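Local coordinates for protein Bd3460 (Bdellovibrio bacteriovorus HD100, PDB 5CER) that is of undetermined function but, as an ankyrin-repeat protein carrying a signal sequence, probably serves as a scaffold for binding other proteins, at residues Thr139-Val144 against Ala161-Lys166. Numbering follows the deposited sequence.
Sequences TALFAV and ADLKLK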
loop_
_atom_site.group_PDB
_atom_site.type_symbol
_atom_site.label_atom_id
_atom_site.label_comp_id
_atom_site.label_asym_id
_atom_site.label_seq_id
_atom_site.Cartn_x
_atom_site.Cartn_y
_atom_site.Cartn_z
ATOM N N THR B 139 -3.542 30.454 3.024
ATOM C CA THR B 139 -4.030 29.552 4.075
ATOM C C THR B 139 -4.665 28.304 3.440
ATOM O O THR B 139 -4.727 28.202 2.213
ATOM C CB THR B 139 -5.117 30.252 4.907
ATOM O OG1 THR B 139 -6.180 30.641 4.023
ATOM C CG2 THR B 139 -4.550 31.425 5.608
ATOM N N ALA B 140 -5.149 27.412 4.289
ATOM C CA ALA B 140 -5.843 26.211 3.886
ATOM C C ALA B 140 -6.954 26.488 2.880
ATOM O O ALA B 140 -7.133 25.726 1.912
ATOM C CB ALA B 140 -6.403 25.493 5.109
ATOM N N LEU B 141 -7.701 27.557 3.106
ATOM C CA LEU B 141 -8.809 27.906 2.229
ATOM C C LEU B 141 -8.368 28.111 0.794
ATOM O O LEU B 141 -9.064 27.718 -0.129
ATOM C CB LEU B 141 -9.536 29.158 2.764
ATOM C CG LEU B 141 -10.869 29.533 2.094
ATOM C CD1 LEU B 141 -11.912 28.450 2.337
ATOM C CD2 LEU B 141 -11.407 30.891 2.584
ATOM N N PHE B 142 -7.169 28.658 0.605
ATOM C CA PHE B 142 -6.570 28.820 -0.749
ATOM C C PHE B 142 -6.212 27.461 -1.384
ATOM O O PHE B 142 -6.525 27.212 -2.554
ATOM C CB PHE B 142 -5.294 29.682 -0.705
ATOM C CG PHE B 142 -5.553 31.186 -0.548
ATOM C CD1 PHE B 142 -6.034 31.715 0.658
ATOM C CD2 PHE B 142 -5.277 32.053 -1.595
ATOM C CE1 PHE B 142 -6.245 33.067 0.801
ATOM C CE2 PHE B 142 -5.461 33.414 -1.452
ATOM C CZ PHE B 142 -5.959 33.926 -0.250
ATOM N N ALA B 143 -5.575 26.586 -0.611
ATOM C CA ALA B 143 -5.206 25.251 -1.115
ATOM C C ALA B 143 -6.432 24.427 -1.547
ATOM O O ALA B 143 -6.410 23.803 -2.618
ATOM C CB ALA B 143 -4.434 24.465 -0.069
ATOM N N VAL B 144 -7.478 24.411 -0.708
ATOM C CA VAL B 144 -8.611 23.563 -0.992
ATOM C C VAL B 144 -9.459 24.269 -2.058
ATOM O O VAL B 144 -10.118 23.592 -2.861
ATOM C CB VAL B 144 -9.407 23.115 0.268
ATOM C CG1 VAL B 144 -8.491 22.542 1.362
ATOM C CG2 VAL B 144 -10.245 24.256 0.819
ATOM N N ALA B 161 -12.525 30.229 8.996
ATOM C CA ALA B 161 -11.627 30.753 7.953
ATOM C C ALA B 161 -12.156 32.082 7.405
ATOM O O ALA B 161 -13.365 32.308 7.396
ATOM C CB ALA B 161 -11.476 29.772 6.819
ATOM N N ASP B 162 -11.252 32.967 7.019
ATOM C CA ASP B 162 -11.618 34.315 6.643
ATOM C C ASP B 162 -11.614 34.399 5.145
ATOM O O ASP B 162 -10.566 34.395 4.521
ATOM C CB ASP B 162 -10.632 35.317 7.250
ATOM C CG ASP B 162 -11.007 36.764 6.976
ATOM O OD1 ASP B 162 -11.928 37.028 6.183
ATOM O OD2 ASP B 162 -10.358 37.664 7.572
ATOM N N LEU B 163 -12.802 34.540 4.597
ATOM C CA LEU B 163 -13.014 34.553 3.159
ATOM C C LEU B 163 -12.272 35.650 2.406
ATOM O O LEU B 163 -11.897 35.477 1.239
ATOM C CB LEU B 163 -14.503 34.716 2.833
ATOM C CG LEU B 163 -14.988 33.680 1.830
ATOM C CD1 LEU B 163 -15.192 32.368 2.557
ATOM C CD2 LEU B 163 -16.273 34.116 1.139
ATOM N N LYS B 164 -12.065 36.776 3.066
ATOM C CA LYS B 164 -11.596 37.962 2.377
ATOM C C LYS B 164 -10.066 38.129 2.468
ATOM O O LYS B 164 -9.541 39.137 1.990
ATOM C CB LYS B 164 -12.395 39.186 2.814
ATOM C CG LYS B 164 -12.426 39.393 4.294
ATOM C CD LYS B 164 -13.337 40.534 4.643
ATOM C CE LYS B 164 -13.017 41.057 6.034
ATOM N NZ LYS B 164 -12.917 39.976 7.036
ATOM N N LEU B 165 -9.335 37.151 3.029
ATOM C CA LEU B 165 -7.866 37.269 3.069
ATOM C C LEU B 165 -7.287 37.248 1.662
ATOM O O LEU B 165 -7.742 36.512 0.813
ATOM C CB LEU B 165 -7.197 36.181 3.913
ATOM C CG LEU B 165 -7.369 36.212 5.434
ATOM C CD1 LEU B 165 -6.743 34.959 6.030
ATOM C CD2 LEU B 165 -6.767 37.463 6.077
ATOM N N LYS B 166 -6.293 38.093 1.430
ATOM C CA LYS B 166 -5.561 38.103 0.173
ATOM C C LYS B 166 -4.152 37.536 0.348
ATOM O O LYS B 166 -3.511 37.759 1.386
ATOM C CB LYS B 166 -5.532 39.514 -0.416
ATOM C CG LYS B 166 -6.921 39.992 -0.775
ATOM C CD LYS B 166 -6.890 41.368 -1.429
ATOM C CE LYS B 166 -8.261 41.691 -2.012
ATOM N NZ LYS B 166 -8.427 43.131 -2.322
HETATM O O HOH W 1 -8.646 31.176 5.591
#
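L141 meets A161-K166 chiefly through CD2. Its CB is 4.5 Å from CB of A161; CG and CD1 lie farther from that alanine methyl (CD1 to CB of A161 4.7 Å), and CD2 is the branch that touches it, at 4.4 Å. CG is set anti to the backbone N (chi1 -170°) and beside the carbonyl carbon; from there CD2 reaches CA of L163 at 4.0 Å and, in an oblique crossing of the two side chains, CD1 of L163 at 4.1 Å; the carbonyl O of D162 is also close. F142 brings the tip of its ring to L165, near the end of segment A161-K166: CZ is 3.3 Å from the carbonyl O of L165, which sits at the ring edge near its plane, a C-H to oxygen approach. T139 occupies the N-cap position of helix 140-147, and its methyl CG2 meets CD1 of L165 at 4.2 Å, the side chains crossing at about a right angle. With chi1 at 58°, OG1 of T139 lies between the backbone N and the carbonyl carbon and hydrogen-bonds a water at 3.0 Å; the same water weakly accepts from D162 N, whose N-H also bonds N131. A type I turn spans D162-L165. D162 OD1 accepts the N-H of K164 in an Asx turn, while K164 NZ forms a salt bridge with OD1 from the opposite face of the carboxylate. The TALF sequence corresponds to the TPLH signature of ankyrin repeats, with F142 in the histidine place. Helix 140-147 packs against the loop leaving helix 150-158 of the same predicted repeat: A140 packs on helix 107-114, L141 touches I153 and A173, and F142 rests on V176 of helix 173-179.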